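Local atomic coordinates of glucose 1-dehydrogenase (Haloferax mediterranei, PDB entry 2VWH), a protein that catalyses the zinc-dependent oxidation of D-glucose and several other aldoses, using NADP(+) in preference to NAD(+) as electron acceptor. Residues A[4-9]-A[59-64]; A[47-52]-A[115-120]. One frame throughout, in Å; residues are numbered along the deposited sequence.

Contact 1: A[4-9]-A[59-64]. With ZN (zinc ion), chain D; BGC (beta-D-glucopyranose), chain C.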
ATOM      1  N   ILE A   4      35.560   0.759  16.529  1.00 29.38           N
ATOM      2  CA  ILE A   4      34.672   1.506  17.406  1.00 26.72           C
ATOM      3  C   ILE A   4      33.469   0.614  17.680  1.00 34.73           C
ATOM      4  O   ILE A   4      32.764   0.208  16.758  1.00 28.08           O
ATOM      5  CB  ILE A   4      34.183   2.835  16.782  1.00 29.66           C
ATOM      6  CG1 ILE A   4      35.361   3.726  16.345  1.00 31.02           C
ATOM      7  CG2 ILE A   4      33.286   3.584  17.761  1.00 30.71           C
ATOM      8  CD1 ILE A   4      36.385   4.029  17.448  1.00 41.23           C
ATOM      9  N   ALA A   5      33.246   0.309  18.954  1.00 25.38           N
ATOM     10  CA  ALA A   5      32.255  -0.670  19.357  1.00 27.80           C
ATOM     11  C   ALA A   5      31.423  -0.174  20.538  1.00 33.50           C
ATOM     12  O   ALA A   5      31.840   0.711  21.273  1.00 35.18           O
ATOM     13  CB  ALA A   5      32.964  -1.980  19.729  1.00 27.93           C
ATOM     14  N   VAL A   6      30.238  -0.750  20.698  1.00 33.47           N
ATOM     15  CA  VAL A   6      29.501  -0.658  21.952  1.00 37.35           C
ATOM     16  C   VAL A   6      29.663  -2.000  22.669  1.00 41.49           C
ATOM     17  O   VAL A   6      29.614  -3.051  22.026  1.00 35.16           O
ATOM     18  CB  VAL A   6      28.012  -0.329  21.729  1.00 36.66           C
ATOM     19  CG1 VAL A   6      27.302  -1.440  20.934  1.00 33.61           C
ATOM     20  CG2 VAL A   6      27.314  -0.086  23.082  1.00 46.72           C
ATOM     21  N   LYS A   7      29.893  -1.965  23.982  1.00 44.46           N
ATOM     22  CA  LYS A   7      30.052  -3.192  24.784  1.00 47.99           C
ATOM     23  C   LYS A   7      28.772  -3.495  25.544  1.00 47.17           C
ATOM     24  O   LYS A   7      28.017  -2.574  25.875  1.00 46.68           O
ATOM     25  CB  LYS A   7      31.198  -3.045  25.777  1.00 51.46           C
ATOM     26  CG  LYS A   7      32.564  -3.061  25.145  1.00 64.60           C
ATOM     27  CD  LYS A   7      33.648  -2.818  26.188  1.00 67.13           C
ATOM     28  CE  LYS A   7      35.006  -3.290  25.691  1.00 77.85           C
ATOM     29  NZ  LYS A   7      36.089  -2.994  26.668  1.00 84.17           N
ATOM     30  N   ARG A   8      28.531  -4.779  25.818  1.00 63.22           N
ATOM     31  CA  ARG A   8      27.344  -5.203  26.587  1.00 72.16           C
ATOM     32  C   ARG A   8      27.278  -4.456  27.917  1.00 71.69           C
ATOM     33  O   ARG A   8      28.298  -4.304  28.605  1.00 59.76           O
ATOM     34  CB  ARG A   8      27.339  -6.720  26.849  1.00 76.58           C
ATOM     35  CG  ARG A   8      26.805  -7.578  25.702  1.00 83.20           C
ATOM     36  CD  ARG A   8      26.491  -9.013  26.164  1.00 82.74           C
ATOM     37  NE  ARG A   8      26.541  -9.985  25.063  1.00 79.84           N
ATOM     38  CZ  ARG A   8      25.511 -10.332  24.284  1.00 85.12           C
ATOM     39  NH1 ARG A   8      24.299  -9.810  24.462  1.00 87.16           N
ATOM     40  NH2 ARG A   8      25.695 -11.221  23.309  1.00 78.70           N
ATOM     41  N   GLY A   9      26.088  -3.957  28.251  1.00 73.98           N
ATOM     42  CA  GLY A   9      25.870  -3.221  29.496  1.00 80.90           C
ATOM     43  C   GLY A   9      26.334  -1.775  29.450  1.00 87.71           C
ATOM     44  O   GLY A   9      25.772  -0.916  30.131  1.00 82.86           O
ATOM     45  N   LEU A  59      29.682  -5.071  19.964  1.00 36.53           N
ATOM     46  CA  LEU A  59      29.244  -4.919  18.577  1.00 29.60           C
ATOM     47  C   LEU A  59      29.991  -3.749  17.938  1.00 30.06           C
ATOM     48  O   LEU A  59      29.864  -2.604  18.389  1.00 26.80           O
ATOM     49  CB  LEU A  59      27.731  -4.680  18.516  1.00 32.16           C
ATOM     50  CG  LEU A  59      27.091  -4.348  17.144  1.00 33.12           C
ATOM     51  CD1 LEU A  59      27.160  -5.530  16.198  1.00 27.44           C
ATOM     52  CD2 LEU A  59      25.649  -3.913  17.312  1.00 28.70           C
ATOM     53  N   VAL A  60      30.766  -4.040  16.894  1.00 28.69           N
ATOM     54  CA  VAL A  60      31.413  -2.999  16.113  1.00 27.51           C
ATOM     55  C   VAL A  60      30.288  -2.278  15.369  1.00 27.95           C
ATOM     56  O   VAL A  60      29.436  -2.915  14.744  1.00 24.30           O
ATOM     57  CB  VAL A  60      32.476  -3.553  15.138  1.00 27.05           C
ATOM     58  CG1 VAL A  60      33.014  -2.428  14.234  1.00 22.61           C
ATOM     59  CG2 VAL A  60      33.626  -4.223  15.914  1.00 31.03           C
ATOM     60  N   LEU A  61      30.265  -0.958  15.494  1.00 26.65           N
ATOM     61  CA  LEU A  61      29.195  -0.131  14.923  1.00 29.43           C
ATOM     62  C   LEU A  61      29.442   0.201  13.442  1.00 27.68           C
ATOM     63  O   LEU A  61      30.512  -0.092  12.900  1.00 22.85           O
ATOM     64  CB  LEU A  61      29.100   1.170  15.720  1.00 27.61           C
ATOM     65  CG  LEU A  61      28.664   1.008  17.183  1.00 34.34           C
ATOM     66  CD1 LEU A  61      28.920   2.280  17.956  1.00 34.23           C
ATOM     67  CD2 LEU A  61      27.196   0.615  17.248  1.00 33.43           C
ATOM     68  N   GLY A  62      28.446   0.820  12.801  1.00 26.41           N
ATOM     69  CA  GLY A  62      28.606   1.386  11.467  1.00 27.92           C
ATOM     70  C   GLY A  62      28.090   0.513  10.337  1.00 28.77           C
ATOM     71  O   GLY A  62      28.519  -0.628  10.181  1.00 25.89           O
ATOM     72  N   HIS A  63      27.171   1.065   9.540  1.00 22.73           N
ATOM     73  CA  HIS A  63      26.606   0.353   8.390  1.00 24.68           C
ATOM     74  C   HIS A  63      26.656   1.140   7.072  1.00 28.95           C
ATOM     75  O   HIS A  63      26.412   0.560   6.016  1.00 24.18           O
ATOM     76  CB  HIS A  63      25.172  -0.118   8.702  1.00 21.87           C
ATOM     77  CG  HIS A  63      24.194   0.994   8.915  1.00 23.55           C
ATOM     78  ND1 HIS A  63      23.993   1.580  10.146  1.00 20.09           N
ATOM     79  CD2 HIS A  63      23.352   1.619   8.057  1.00 20.85           C
ATOM     80  CE1 HIS A  63      23.073   2.526  10.036  1.00 23.38           C
ATOM     81  NE2 HIS A  63      22.664   2.568   8.781  1.00 22.08           N
ATOM     82  N   GLU A  64      26.985   2.435   7.138  1.00 24.99           N
ATOM     83  CA  GLU A  64      27.101   3.303   5.966  1.00 23.38           C
ATOM     84  C   GLU A  64      28.595   3.509   5.680  1.00 24.00           C
ATOM     85  O   GLU A  64      29.220   4.374   6.274  1.00 25.76           O
ATOM     86  CB  GLU A  64      26.477   4.676   6.237  1.00 20.93           C
ATOM     87  CG  GLU A  64      25.007   4.708   6.639  1.00 18.37           C
ATOM     88  CD  GLU A  64      24.504   6.121   6.950  1.00 21.96           C
ATOM     89  OE1 GLU A  64      25.338   7.015   7.245  1.00 29.78           O
ATOM     90  OE2 GLU A  64      23.266   6.360   6.898  1.00 27.87           O
TER
HETATM   91 ZN    ZN D 800      21.146   3.644   8.108  0.80 27.90          ZN
HETATM   92  C2  BGC C 600      19.980   0.771   7.577  1.00 25.49           C
HETATM   93  C3  BGC C 600      19.250  -0.298   6.776  1.00 29.98           C
HETATM   94  C4  BGC C 600      18.518  -1.195   7.761  1.00 25.18           C
HETATM   95  C5  BGC C 600      17.589  -0.356   8.675  1.00 20.82           C
HETATM   96  C6  BGC C 600      16.858  -1.266   9.667  1.00 28.97           C
HETATM   97  C1  BGC C 600      19.012   1.515   8.475  1.00 27.92           C
HETATM   98  O1  BGC C 600      19.715   2.589   9.037  1.00 29.84           O
HETATM   99  O2  BGC C 600      20.382   1.757   6.670  1.00 21.16           O
HETATM  100  O3  BGC C 600      20.176  -1.038   6.004  1.00 29.10           O
HETATM  101  O4  BGC C 600      17.851  -2.216   7.061  1.00 27.35           O
HETATM  102  O5  BGC C 600      18.346   0.659   9.370  1.00 30.39           O
HETATM  103  O6  BGC C 600      17.810  -1.777  10.563  1.00 26.72           O
HETATM  104  O   HOH W   1      21.604   4.589   6.472  1.00 27.13           O

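Contact 2: A[47-52]-A[115-120]. With BGC (beta-D-glucopyranose), chain C.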
ATOM      1  N   GLY A  47      20.079   0.698  22.722  1.00 48.75           N
ATOM      2  CA  GLY A  47      19.385  -0.571  22.971  1.00 44.79           C
ATOM      3  C   GLY A  47      17.963  -0.679  22.440  1.00 35.40           C
ATOM      4  O   GLY A  47      17.298  -1.698  22.641  1.00 44.74           O
ATOM      5  N   GLY A  48      17.489   0.358  21.750  1.00 36.92           N
ATOM      6  CA  GLY A  48      16.145   0.353  21.167  1.00 39.72           C
ATOM      7  C   GLY A  48      15.951  -0.488  19.910  1.00 49.29           C
ATOM      8  O   GLY A  48      14.810  -0.814  19.554  1.00 44.55           O
ATOM      9  N   HIS A  49      17.047  -0.832  19.225  1.00 41.79           N
ATOM     10  CA  HIS A  49      16.973  -1.580  17.957  1.00 37.55           C
ATOM     11  C   HIS A  49      18.231  -2.429  17.778  1.00 28.20           C
ATOM     12  O   HIS A  49      19.307  -2.076  18.261  1.00 34.88           O
ATOM     13  CB  HIS A  49      16.791  -0.603  16.773  1.00 38.82           C
ATOM     14  CG  HIS A  49      16.613  -1.263  15.431  1.00 40.24           C
ATOM     15  ND1 HIS A  49      15.482  -1.973  15.085  1.00 31.12           N
ATOM     16  CD2 HIS A  49      17.412  -1.283  14.336  1.00 34.89           C
ATOM     17  CE1 HIS A  49      15.601  -2.422  13.847  1.00 34.55           C
ATOM     18  NE2 HIS A  49      16.760  -2.009  13.366  1.00 32.14           N
ATOM     19  N   GLY A  50      18.077  -3.555  17.090  1.00 33.80           N
ATOM     20  CA  GLY A  50      19.206  -4.412  16.761  1.00 34.08           C
ATOM     21  C   GLY A  50      19.609  -5.332  17.896  1.00 39.43           C
ATOM     22  O   GLY A  50      18.821  -5.600  18.799  1.00 35.34           O
ATOM     23  N   GLY A  51      20.847  -5.811  17.855  1.00 36.72           N
ATOM     24  CA  GLY A  51      21.319  -6.784  18.839  1.00 43.61           C
ATOM     25  C   GLY A  51      22.729  -7.261  18.567  1.00 45.48           C
ATOM     26  O   GLY A  51      23.221  -7.152  17.445  1.00 32.51           O
ATOM     27  N   PHE A  52      23.367  -7.805  19.602  1.00 36.94           N
ATOM     28  CA  PHE A  52      24.764  -8.220  19.528  1.00 32.71           C
ATOM     29  C   PHE A  52      24.910  -9.526  18.775  1.00 33.91           C
ATOM     30  O   PHE A  52      23.942 -10.280  18.640  1.00 41.91           O
ATOM     31  CB  PHE A  52      25.372  -8.370  20.926  1.00 43.33           C
ATOM     32  CG  PHE A  52      25.555  -7.068  21.651  1.00 51.60           C
ATOM     33  CD1 PHE A  52      24.474  -6.417  22.227  1.00 68.17           C
ATOM     34  CD2 PHE A  52      26.809  -6.500  21.770  1.00 55.07           C
ATOM     35  CE1 PHE A  52      24.644  -5.218  22.896  1.00 64.11           C
ATOM     36  CE2 PHE A  52      26.982  -5.302  22.439  1.00 47.98           C
ATOM     37  CZ  PHE A  52      25.901  -4.661  22.996  1.00 46.15           C
ATOM     38  N   ARG A 115      24.951  -5.937   9.265  1.00 22.32           N
ATOM     39  CA  ARG A 115      26.256  -5.549   9.781  1.00 24.45           C
ATOM     40  C   ARG A 115      26.176  -4.170  10.436  1.00 22.44           C
ATOM     41  O   ARG A 115      25.679  -3.213   9.842  1.00 25.55           O
ATOM     42  CB  ARG A 115      27.302  -5.587   8.661  1.00 25.30           C
ATOM     43  CG  ARG A 115      27.611  -7.038   8.176  1.00 27.17           C
ATOM     44  CD  ARG A 115      28.973  -7.210   7.470  1.00 28.16           C
ATOM     45  NE  ARG A 115      30.082  -6.754   8.302  1.00 27.45           N
ATOM     46  CZ  ARG A 115      31.379  -6.959   8.058  1.00 22.60           C
ATOM     47  NH1 ARG A 115      31.795  -7.648   7.010  1.00 30.84           N
ATOM     48  NH2 ARG A 115      32.276  -6.452   8.900  1.00 27.76           N
ATOM     49  N   GLY A 116      26.644  -4.103  11.676  1.00 22.61           N
ATOM     50  CA  GLY A 116      26.600  -2.906  12.493  1.00 23.97           C
ATOM     51  C   GLY A 116      25.288  -2.673  13.225  1.00 25.35           C
ATOM     52  O   GLY A 116      25.156  -1.699  13.951  1.00 28.05           O
ATOM     53  N   ILE A 117      24.321  -3.566  13.052  1.00 27.33           N
ATOM     54  CA  ILE A 117      22.982  -3.332  13.561  1.00 25.40           C
ATOM     55  C   ILE A 117      22.438  -4.562  14.281  1.00 34.76           C
ATOM     56  O   ILE A 117      22.087  -4.475  15.456  1.00 28.43           O
ATOM     57  CB  ILE A 117      21.994  -2.901  12.450  1.00 26.54           C
ATOM     58  CG1 ILE A 117      22.513  -1.668  11.699  1.00 25.43           C
ATOM     59  CG2 ILE A 117      20.610  -2.575  13.061  1.00 26.40           C
ATOM     60  CD1 ILE A 117      21.627  -1.246  10.515  1.00 24.73           C
ATOM     61  N   VAL A 118      22.354  -5.693  13.586  1.00 29.42           N
ATOM     62  CA  VAL A 118      21.878  -6.915  14.229  1.00 32.00           C
ATOM     63  C   VAL A 118      22.635  -8.179  13.861  1.00 24.26           C
ATOM     64  O   VAL A 118      22.628  -8.645  12.713  1.00 28.35           O
ATOM     65  CB  VAL A 118      20.347  -7.121  14.084  1.00 38.31           C
ATOM     66  CG1 VAL A 118      19.901  -7.048  12.666  1.00 31.24           C
ATOM     67  CG2 VAL A 118      19.931  -8.440  14.740  1.00 41.69           C
ATOM     68  N   GLY A 119      23.278  -8.742  14.880  1.00 31.62           N
ATOM     69  CA  GLY A 119      23.859 -10.071  14.804  1.00 29.55           C
ATOM     70  C   GLY A 119      25.211 -10.176  14.138  1.00 35.13           C
ATOM     71  O   GLY A 119      25.761 -11.268  14.072  1.00 28.97           O
ATOM     72  N   ALA A 120      25.745  -9.065  13.632  1.00 29.15           N
ATOM     73  CA  ALA A 120      27.032  -9.090  12.932  1.00 24.90           C
ATOM     74  C   ALA A 120      27.724  -7.745  13.092  1.00 27.24           C
ATOM     75  O   ALA A 120      27.072  -6.694  13.060  1.00 25.57           O
ATOM     76  CB  ALA A 120      26.836  -9.425  11.452  1.00 29.18           C
TER
HETATM   77  C2  BGC C 600      19.980   0.771   7.577  1.00 25.49           C
HETATM   78  C3  BGC C 600      19.250  -0.298   6.776  1.00 29.98           C
HETATM   79  C4  BGC C 600      18.518  -1.195   7.761  1.00 25.18           C
HETATM   80  C5  BGC C 600      17.589  -0.356   8.675  1.00 20.82           C
HETATM   81  C6  BGC C 600      16.858  -1.266   9.667  1.00 28.97           C
HETATM   82  C1  BGC C 600      19.012   1.515   8.475  1.00 27.92           C
HETATM   83  O1  BGC C 600      19.715   2.589   9.037  1.00 29.84           O
HETATM   84  O2  BGC C 600      20.382   1.757   6.670  1.00 21.16           O
HETATM   85  O3  BGC C 600      20.176  -1.038   6.004  1.00 29.10           O
HETATM   86  O4  BGC C 600      17.851  -2.216   7.061  1.00 27.35           O
HETATM   87  O5  BGC C 600      18.346   0.659   9.370  1.00 30.39           O
HETATM   88  O6  BGC C 600      17.810  -1.777  10.563  1.00 26.72           O

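Contact 1: A[4-9]-A[59-64]
An antiparallel ladder between strand 2-7 and strand 58-60 lies just ahead, along the chain, of the catalytic zinc ligand His63 in this alcohol dehydrogenase relative. Val6 and Leu59 form its hydrogen-bonded pair: Leu59 N reaches Val6 O at 2.9 Å in a nearly straight bond, while Val6 N returns to Leu59 O from a position tilted out of the carbonyl plane. Ala5 and Val60 make the neighbouring non-hydrogen-bonded pair, their CA atoms 4.1 Å apart. Just past the strand, Leu61 N closes the ladder on Ile4 O at 3.0 Å, lying in the carbonyl plane. With chi1 at 63°, Val6 CG1 sits between its backbone N and carbonyl carbon, where it meets Leu59 CB at 4.1 Å and also touches Leu61 CD2; on the other face, Ala5 CB packs against Leu59 O at 3.4 Å. Gly62 then carries the chain on to His63, whose NE2 binds the zinc ion at 2.0 Å beside O1 and O2 of the bound glucose, a water and Asp38. Glu64 OE1 forms a salt bridge with Lys349. Strand 14-17 borders strand 2-7 along its other edge, and helix 39-46 packs on Leu59 and Leu61 through Val44.

Contact 2: A[47-52]-A[115-120]
The imidazole of His49 presents its edge to the bound glucose: O6 of the sugar lies in the ring plane and accepts a hydrogen bond from His49 NE2 at 3.0 Å, with an N-H...O angle of 158°. Ile117 CG2 approaches the same ring obliquely, 3.7 Å from His49 CD2, and the two side chains cross at a slant. The imidazole swings out to the sugar because CG stands opposite the backbone N (chi1 -176°). Ile117 also borders the ligand, CG2 near O6 and CD1 3.9 Å from C2 of the glucose, so one apolar side chain touches both the histidine and the sugar. Replacing His49 with an alanine would probably leave the glucose O6 without this donor and open a gap beside Ile117 CG2. Beyond His49 along the chain, two hydrogen bonds join the backbones: Gly51 N to Ile117 O at 3.0 Å, in the carbonyl plane, and Gly119 N to Gly51 O at 3.0 Å, from above the plane of Gly51's own carbonyl. Gly50 brings its CA to 3.2 Å from Ile117 O, and a CB there would clash with that oxygen. Val118 CB packs over Gly50 CA. Ile117 and Val118 sit side by side opposite the single residue Glu114, a classic beta bulge, and the single bridge of Gly51 with Val118 ties this bulge to the loop after helix 39-46 in the wall of the substrate pocket.

In the fold
Contacts 1 and 2 illustrate how two neighbouring pieces of backbone pairing can deliver side chains to one ligand. Their centres are about 8 Å apart and their segments alternate along the chain. They touch directly: Phe52 CE2 lies 3.5 Å from Val6 O, Leu59 CD1 is 3.3 Å from Ala120 O, and His63 CB is 3.3 Å from Arg115 O. Contact 1 supplies a ligand of the zinc at one end of the glucose, contact 2 a hydrogen-bond partner for its hydroxymethyl group. Ile117 bridges the two, its side chain about 4 Å from that of His63. Glu114, Thr40, Glu150 and Asn303 add further hydrogen bonds to the sugar.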